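Local coordinates for regulatory protein SdiA (Escherichia coli, PDB 4LFU) that activates transcription of the ftsQAZ cell-division genes and answers acyl-homoserine lactone autoinducers as a LuxR-type quorum-sensing receptor, at residues E25-I30 / Y42-R47; H113-G118 / S134-S139; M124-A129 / S161-M166. One frame throughout, in Å; residues are numbered along the deposited sequence.

Contact 1. Residues E25-I30 / Y42-R47; sequences EVYHEI and YSLCVR
Ile-30 lays its CG2 methyl over one face of the Tyr-42 ring, 4.0 Å from the ring centroid and 29° off the ring normal, a CH-pi contact. The methyl sits nearer the root of the ring than its hydroxyl end: Ile-30 CG2 is 3.6 Å from Tyr-42 CD2 and equally close to CG. It gets there because CG2 stands anti to the backbone N of Ile-30, while CG1 takes the place beside that N and sends CD1 the other way, to 4.3 Å from Leu-44 CG. One isoleucine thus straddles two residues that point from the same face of strand 42-47 toward helix 25-30. The Tyr-42 ring, its CG held between the backbone N and the carbonyl carbon (chi1 75°), reaches along the helix instead of across it, and brings its OH to 3.6 Å from Tyr-27 CB. That oxygen meets the root of the second tyrosine obliquely, with no hydrogen bond between the two residues. Helix 23-36 lies against one face of the antiparallel sheet of the autoinducer-binding domain, whose clan is that of the GAF domains, and the short segments run at 137° to one another, their axes 9.9 Å apart at closest. Ser-43, between Tyr-42 and Leu-44 on the strand, points away from this helix. Further along, Leu-44 CD1 comes to the edge of the Tyr-27 ring, near its plane, 4.2 Å from CE1; the two side chains cross at about a right angle. The same Tyr-27 ring stacks with Tyr-60 of the adjoining strand 57-61. Helix 147-167 fills in beside these groups, Ser-161 touching Ile-30, and Leu-162 and Leu-165 touching Leu-44.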
# COMPACT_ATOMS: atom_id res chain seq x y z
N GLU A 25 -24.92 -3.68 -3.06
CA GLU A 25 -25.00 -2.31 -3.57
C GLU A 25 -23.70 -1.88 -4.21
O GLU A 25 -23.70 -1.12 -5.18
CB GLU A 25 -25.31 -1.32 -2.44
CG GLU A 25 -26.73 -1.26 -1.91
CD GLU A 25 -26.84 -0.27 -0.73
OE1 GLU A 25 -26.81 0.97 -0.97
OE2 GLU A 25 -26.91 -0.71 0.42
N VAL A 26 -22.58 -2.35 -3.64
CA VAL A 26 -21.24 -2.10 -4.19
C VAL A 26 -21.10 -2.83 -5.54
O VAL A 26 -20.72 -2.21 -6.55
CB VAL A 26 -20.11 -2.55 -3.20
CG1 VAL A 26 -18.76 -2.35 -3.80
CG2 VAL A 26 -20.19 -1.80 -1.87
N TYR A 27 -21.42 -4.13 -5.55
CA TYR A 27 -21.32 -4.94 -6.77
C TYR A 27 -22.25 -4.47 -7.88
O TYR A 27 -21.85 -4.38 -9.03
CB TYR A 27 -21.52 -6.42 -6.49
CG TYR A 27 -20.50 -6.97 -5.54
CD1 TYR A 27 -19.14 -6.75 -5.73
CD2 TYR A 27 -20.89 -7.73 -4.45
CE1 TYR A 27 -18.19 -7.27 -4.84
CE2 TYR A 27 -19.96 -8.24 -3.56
CZ TYR A 27 -18.62 -8.01 -3.76
OH TYR A 27 -17.69 -8.54 -2.87
N HIS A 28 -23.47 -4.11 -7.51
CA HIS A 28 -24.44 -3.60 -8.48
C HIS A 28 -23.97 -2.31 -9.15
O HIS A 28 -24.14 -2.14 -10.36
CB HIS A 28 -25.83 -3.43 -7.85
CG HIS A 28 -26.85 -2.92 -8.81
ND1 HIS A 28 -27.27 -1.60 -8.83
CD2 HIS A 28 -27.51 -3.54 -9.82
CE1 HIS A 28 -28.15 -1.44 -9.80
NE2 HIS A 28 -28.32 -2.60 -10.41
N GLU A 29 -23.38 -1.40 -8.36
CA GLU A 29 -22.84 -0.15 -8.87
C GLU A 29 -21.65 -0.36 -9.81
O GLU A 29 -21.52 0.35 -10.81
CB GLU A 29 -22.46 0.79 -7.72
CG GLU A 29 -22.06 2.23 -8.13
CD GLU A 29 -23.12 2.95 -8.96
OE1 GLU A 29 -24.33 2.84 -8.63
OE2 GLU A 29 -22.76 3.63 -9.96
N ILE A 30 -20.78 -1.33 -9.50
CA ILE A 30 -19.66 -1.67 -10.38
C ILE A 30 -20.17 -2.23 -11.70
O ILE A 30 -19.68 -1.84 -12.76
CB ILE A 30 -18.67 -2.67 -9.76
CG1 ILE A 30 -17.86 -2.00 -8.64
CG2 ILE A 30 -17.75 -3.27 -10.85
CD1 ILE A 30 -17.23 -3.01 -7.67
N TYR A 42 -17.48 -7.60 -15.37
CA TYR A 42 -16.47 -7.14 -14.41
C TYR A 42 -16.10 -8.34 -13.55
O TYR A 42 -16.85 -9.32 -13.47
CB TYR A 42 -17.03 -6.02 -13.53
CG TYR A 42 -17.99 -6.52 -12.46
CD1 TYR A 42 -19.34 -6.69 -12.76
CD2 TYR A 42 -17.55 -6.83 -11.16
CE1 TYR A 42 -20.22 -7.18 -11.84
CE2 TYR A 42 -18.44 -7.30 -10.20
CZ TYR A 42 -19.78 -7.47 -10.56
OH TYR A 42 -20.72 -7.95 -9.66
N SER A 43 -14.93 -8.26 -12.93
CA SER A 43 -14.57 -9.14 -11.86
C SER A 43 -13.77 -8.34 -10.82
O SER A 43 -12.95 -7.51 -11.17
CB SER A 43 -13.78 -10.36 -12.37
OG SER A 43 -12.51 -9.99 -12.87
N LEU A 44 -14.03 -8.58 -9.55
CA LEU A 44 -13.28 -7.93 -8.49
C LEU A 44 -12.57 -9.05 -7.74
O LEU A 44 -13.25 -9.90 -7.16
CB LEU A 44 -14.24 -7.15 -7.59
CG LEU A 44 -13.91 -5.74 -7.05
CD1 LEU A 44 -14.42 -5.60 -5.56
CD2 LEU A 44 -12.43 -5.32 -7.16
N CYS A 45 -11.23 -9.09 -7.84
CA CYS A 45 -10.36 -10.12 -7.21
C CYS A 45 -9.39 -9.49 -6.23
O CYS A 45 -8.78 -8.46 -6.52
CB CYS A 45 -9.50 -10.86 -8.23
SG CYS A 45 -10.42 -11.67 -9.54
N VAL A 46 -9.21 -10.15 -5.10
CA VAL A 46 -8.38 -9.65 -4.02
C VAL A 46 -7.40 -10.74 -3.63
O VAL A 46 -7.84 -11.79 -3.15
CB VAL A 46 -9.27 -9.19 -2.79
CG1 VAL A 46 -8.42 -8.66 -1.66
CG2 VAL A 46 -10.28 -8.12 -3.23
N ARG A 47 -6.11 -10.50 -3.88
CA ARG A 47 -5.03 -11.36 -3.40
C ARG A 47 -4.64 -10.89 -1.99
O ARG A 47 -4.06 -9.82 -1.81
CB ARG A 47 -3.76 -11.35 -4.33
CG ARG A 47 -4.00 -11.17 -5.86
CD ARG A 47 -2.76 -11.51 -6.79
NE ARG A 47 -2.52 -12.96 -6.76
CZ ARG A 47 -2.20 -13.73 -7.79
NH1 ARG A 47 -2.02 -13.23 -9.01
NH2 ARG A 47 -2.04 -15.04 -7.59

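Contact 2. Residues H113-G118 / S134-S139; sequences HGLRRG and SFSRCS
Leu-115 brings its CD2 methyl to 3.5 Å from Ser-136 OG, although its CB sets off away from strand 134-137; with CG beside the backbone N (chi1 -84°), the branch folds back over the serine. Ser-136 OG is itself hydrogen-bonded to Tyr-63 OH. Arg-116 and Arg-117 share a conformation: each bends at chi2 and curls its guanidinium back to the carbonyl of the preceding residue. Arg-116 NH1 donates to Leu-115 O at 3.1 Å and Arg-117 NH1 to Arg-116 O, both from above the carbonyl plane, while each acceptor lies close to the guanidinium plane. Arg-116 NH1 also reaches Arg-111 O. The curl leaves the aliphatic roots to touch the other segment: Arg-116 CG lies 3.4 Å from Cys-138 O, and Arg-117 CG 3.6 Å from Ser-139 O. Arg-137 instead extends through chi2 and turns at chi3, so that its NH2 bonds Glu-38 O and its guanidinium makes a cation-pi contact with Tyr-39. Cys-138 sets CB 3.3 Å from the carbonyl O of Gly-114, the positive-phi residue of the Schellman motif that ends the preceding helix. In the backbone, Arg-137 O is gripped by two donors, Arg-116 N at 3.0 Å in the carbonyl plane and Arg-117 N, tilted from it. Arg-137 N returns a 2.7 Å bond to Arg-117 O. Gly-118 and Ser-136 form the next, non-hydrogen-bonded pair. Two residues facing one make this a classic beta bulge, here at the open end of the antiparallel hairpin formed by strands 117-124 and 130-137.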
# COMPACT_ATOMS: atom_id res chain seq x y z
N HIS A 113 -14.79 -18.52 -26.04
CA HIS A 113 -16.09 -18.32 -25.42
C HIS A 113 -16.66 -16.94 -25.74
O HIS A 113 -17.77 -16.59 -25.29
CB HIS A 113 -16.00 -18.57 -23.91
CG HIS A 113 -15.79 -20.01 -23.57
ND1 HIS A 113 -14.57 -20.64 -23.71
CD2 HIS A 113 -16.66 -20.96 -23.15
CE1 HIS A 113 -14.69 -21.90 -23.35
NE2 HIS A 113 -15.94 -22.12 -23.01
N GLY A 114 -15.90 -16.16 -26.49
CA GLY A 114 -16.42 -14.90 -27.01
C GLY A 114 -15.80 -13.62 -26.49
O GLY A 114 -16.20 -12.55 -26.93
N LEU A 115 -14.85 -13.70 -25.56
CA LEU A 115 -14.15 -12.50 -25.07
C LEU A 115 -13.15 -11.94 -26.09
O LEU A 115 -12.35 -12.68 -26.68
CB LEU A 115 -13.41 -12.76 -23.75
CG LEU A 115 -14.07 -12.70 -22.37
CD1 LEU A 115 -12.99 -12.80 -21.30
CD2 LEU A 115 -14.93 -11.44 -22.17
N ARG A 116 -13.18 -10.62 -26.27
CA ARG A 116 -12.28 -9.95 -27.22
C ARG A 116 -11.39 -8.86 -26.59
O ARG A 116 -10.27 -8.68 -27.01
CB ARG A 116 -13.09 -9.37 -28.42
CG ARG A 116 -13.76 -10.44 -29.35
CD ARG A 116 -12.74 -11.33 -30.07
NE ARG A 116 -13.35 -12.37 -30.92
CZ ARG A 116 -13.53 -13.65 -30.58
NH1 ARG A 116 -13.15 -14.09 -29.38
NH2 ARG A 116 -14.10 -14.50 -31.43
N ARG A 117 -11.91 -8.15 -25.59
CA ARG A 117 -11.28 -6.92 -25.10
C ARG A 117 -11.54 -6.76 -23.60
O ARG A 117 -12.56 -7.24 -23.07
CB ARG A 117 -11.82 -5.68 -25.85
CG ARG A 117 -11.61 -5.63 -27.39
CD ARG A 117 -10.16 -5.32 -27.81
NE ARG A 117 -10.01 -5.20 -29.27
CZ ARG A 117 -9.71 -6.20 -30.11
NH1 ARG A 117 -9.51 -7.44 -29.68
NH2 ARG A 117 -9.61 -5.96 -31.41
N GLY A 118 -10.62 -6.09 -22.91
CA GLY A 118 -10.82 -5.74 -21.51
C GLY A 118 -9.73 -4.85 -20.95
O GLY A 118 -8.81 -4.47 -21.65
N SER A 134 -11.39 -5.70 -13.07
CA SER A 134 -11.33 -5.95 -14.51
C SER A 134 -12.66 -5.68 -15.14
O SER A 134 -13.68 -6.02 -14.57
CB SER A 134 -10.99 -7.39 -14.78
OG SER A 134 -9.63 -7.63 -14.57
N PHE A 135 -12.66 -5.04 -16.30
CA PHE A 135 -13.84 -4.98 -17.18
C PHE A 135 -13.53 -5.74 -18.46
O PHE A 135 -12.41 -5.69 -18.96
CB PHE A 135 -14.20 -3.54 -17.55
CG PHE A 135 -14.70 -2.69 -16.40
CD1 PHE A 135 -15.36 -3.26 -15.31
CD2 PHE A 135 -14.53 -1.31 -16.43
CE1 PHE A 135 -15.82 -2.47 -14.27
CE2 PHE A 135 -15.01 -0.52 -15.39
CZ PHE A 135 -15.66 -1.11 -14.31
N SER A 136 -14.50 -6.45 -19.01
CA SER A 136 -14.28 -7.15 -20.27
C SER A 136 -15.48 -7.07 -21.20
O SER A 136 -16.58 -6.80 -20.78
CB SER A 136 -13.85 -8.61 -20.05
OG SER A 136 -14.88 -9.34 -19.43
N ARG A 137 -15.24 -7.33 -22.47
CA ARG A 137 -16.20 -7.12 -23.51
C ARG A 137 -16.05 -8.22 -24.57
O ARG A 137 -14.92 -8.65 -24.90
CB ARG A 137 -15.94 -5.75 -24.13
CG ARG A 137 -17.03 -5.23 -24.99
CD ARG A 137 -16.94 -3.73 -25.14
NE ARG A 137 -15.64 -3.28 -25.60
CZ ARG A 137 -15.08 -2.12 -25.25
NH1 ARG A 137 -13.88 -1.80 -25.72
NH2 ARG A 137 -15.72 -1.29 -24.43
N CYS A 138 -17.19 -8.65 -25.10
CA CYS A 138 -17.24 -9.65 -26.15
C CYS A 138 -17.08 -9.06 -27.55
O CYS A 138 -17.00 -9.80 -28.52
CB CYS A 138 -18.54 -10.46 -26.07
SG CYS A 138 -18.71 -11.38 -24.52
N SER A 139 -17.05 -7.73 -27.64
CA SER A 139 -17.01 -7.04 -28.92
C SER A 139 -15.64 -6.44 -29.21
O SER A 139 -15.05 -5.75 -28.39
CB SER A 139 -18.09 -5.95 -29.00
OG SER A 139 -17.77 -4.98 -29.98

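Contact 3. Residues M124-A129 / S161-M166; sequences MLPNRA and SLMALM
Leu-125 and Leu-162 meet at about a right angle, Leu-125 CD2 resting 3.9 Å from Leu-162 CB and also near its CD1 methyl. This is the deeper part of an apolar contact; beside it two thioethers reach from helix 161-166 to the loop. Pro-126 offers the CD corner of its ring to both sulfurs, 3.9 Å from Met-166 SD and 4.2 Å from Met-163 SD. Met-163 gets its sulfur there by bending at chi2 and again at chi3, for its CB does not start toward the loop. Met-166 is straight through chi2 (-174°) and turns only at chi3, passing the proline in the opposite sense and ending with CE 3.8 Å from Asn-127 ND2. That meeting of methyl and amide is van der Waals in kind; ND2 donates to Val-173 O, in the linker toward the DNA-binding domain.

The hydrogen bonds shape the loop itself. Asn-127 OD1 accepts from Ala-129 N at 3.0 Å, an Asx turn in which the donor stands above the amide plane. Arg-128 NH1 turns back to Pro-126 O at 2.8 Å, the acceptor lying close to the guanidinium plane. Backbone bonds from Arg-128 N to Leu-125 O and from Leu-125 N to Ala-129 O complete the framework. Leu-125 of the second subunit packs on Met-124, and Met-124 of the second subunit on Arg-128, so the loop also lies at the dimer interface. The loop is a type I beta turn, Leu-125 to Arg-128, that connects strands 117-124 and 130-137 of the hairpin and packs against helix 147-167 of the autoinducer-binding domain.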
# COMPACT_ATOMS: atom_id res chain seq x y z
N MET A 124 -3.21 -1.55 -4.09
CA MET A 124 -2.87 -2.17 -2.82
C MET A 124 -3.64 -1.49 -1.71
O MET A 124 -3.58 -0.28 -1.56
CB MET A 124 -1.38 -2.05 -2.51
CG MET A 124 -1.10 -2.57 -1.09
SD MET A 124 0.63 -2.91 -0.85
CE MET A 124 1.34 -1.26 -0.81
N LEU A 125 -4.34 -2.29 -0.91
CA LEU A 125 -5.14 -1.77 0.21
C LEU A 125 -4.32 -1.52 1.51
O LEU A 125 -3.19 -2.02 1.64
CB LEU A 125 -6.34 -2.70 0.46
CG LEU A 125 -7.19 -2.89 -0.80
CD1 LEU A 125 -8.05 -4.13 -0.67
CD2 LEU A 125 -8.02 -1.65 -1.11
N PRO A 126 -4.90 -0.76 2.48
CA PRO A 126 -4.17 -0.49 3.74
C PRO A 126 -3.73 -1.76 4.47
O PRO A 126 -2.76 -1.74 5.22
CB PRO A 126 -5.17 0.32 4.59
CG PRO A 126 -6.18 0.90 3.56
CD PRO A 126 -6.25 -0.15 2.47
N ASN A 127 -4.43 -2.87 4.23
CA ASN A 127 -4.10 -4.16 4.85
C ASN A 127 -3.13 -5.01 4.02
O ASN A 127 -2.79 -6.15 4.38
CB ASN A 127 -5.38 -4.93 5.20
CG ASN A 127 -6.19 -5.35 3.96
OD1 ASN A 127 -5.83 -5.07 2.82
ND2 ASN A 127 -7.31 -6.03 4.20
N ARG A 128 -2.67 -4.42 2.90
CA ARG A 128 -1.70 -5.03 1.96
C ARG A 128 -2.33 -6.09 1.04
O ARG A 128 -1.62 -6.80 0.32
CB ARG A 128 -0.49 -5.59 2.70
CG ARG A 128 0.47 -4.56 3.21
CD ARG A 128 -0.04 -3.87 4.46
NE ARG A 128 1.07 -3.32 5.23
CZ ARG A 128 1.07 -2.13 5.79
NH1 ARG A 128 -0.03 -1.37 5.72
NH2 ARG A 128 2.13 -1.71 6.45
N ALA A 129 -3.65 -6.21 1.07
CA ALA A 129 -4.33 -7.04 0.07
C ALA A 129 -4.19 -6.32 -1.25
O ALA A 129 -4.08 -5.09 -1.29
CB ALA A 129 -5.80 -7.22 0.43
N SER A 161 -14.90 1.00 -4.23
CA SER A 161 -15.61 -0.27 -4.04
C SER A 161 -14.95 -1.09 -2.95
O SER A 161 -15.62 -1.60 -2.07
CB SER A 161 -15.75 -1.07 -5.35
OG SER A 161 -14.49 -1.43 -5.92
N LEU A 162 -13.63 -1.18 -2.97
CA LEU A 162 -12.92 -1.96 -1.98
C LEU A 162 -12.80 -1.26 -0.62
O LEU A 162 -12.75 -1.93 0.40
CB LEU A 162 -11.54 -2.36 -2.50
CG LEU A 162 -11.46 -3.36 -3.66
CD1 LEU A 162 -10.09 -3.37 -4.29
CD2 LEU A 162 -11.86 -4.74 -3.21
N MET A 163 -12.76 0.08 -0.60
CA MET A 163 -12.88 0.82 0.68
C MET A 163 -14.26 0.66 1.32
O MET A 163 -14.35 0.40 2.53
CB MET A 163 -12.50 2.30 0.53
CG MET A 163 -10.99 2.55 0.24
SD MET A 163 -9.78 1.70 1.30
CE MET A 163 -10.22 2.36 2.92
N ALA A 164 -15.33 0.77 0.51
CA ALA A 164 -16.67 0.43 0.98
C ALA A 164 -16.73 -0.98 1.54
O ALA A 164 -17.21 -1.20 2.65
CB ALA A 164 -17.70 0.60 -0.13
N LEU A 165 -16.24 -1.96 0.78
CA LEU A 165 -16.26 -3.35 1.26
C LEU A 165 -15.42 -3.59 2.52
O LEU A 165 -15.72 -4.49 3.30
CB LEU A 165 -15.86 -4.34 0.14
CG LEU A 165 -16.83 -4.44 -1.05
CD1 LEU A 165 -16.11 -4.92 -2.30
CD2 LEU A 165 -18.00 -5.35 -0.73
N MET A 166 -14.35 -2.82 2.70
CA MET A 166 -13.56 -2.86 3.93
C MET A 166 -14.36 -2.30 5.11
O MET A 166 -14.38 -2.91 6.17
CB MET A 166 -12.23 -2.11 3.78
CG MET A 166 -11.09 -3.01 3.28
SD MET A 166 -9.49 -2.18 3.26
CE MET A 166 -8.85 -2.58 4.89

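How the contacts relate
From the N terminus, contact 1 closes first: the chain leaves helix 23-36, turns and returns as strand 41-47, ending that short loop before the others open. Contacts 2 and 3 then cross, their segments alternating. Contact 2 joins the open end of the hairpin 117-124/130-137, whereas contact 3 ties its turn to helix 147-167, which follows the second strand. Contacts 2 and 3 do not touch, their centres lying about 26 Å apart. Contact 1 bridges them: Ser-43 N probably bonds Ser-134 O at 3.0 Å, joining neighbouring strands, while Ile-30 and Leu-44 pack on Ser-161 and Leu-162. Together they link the sheet to both helices within one domain.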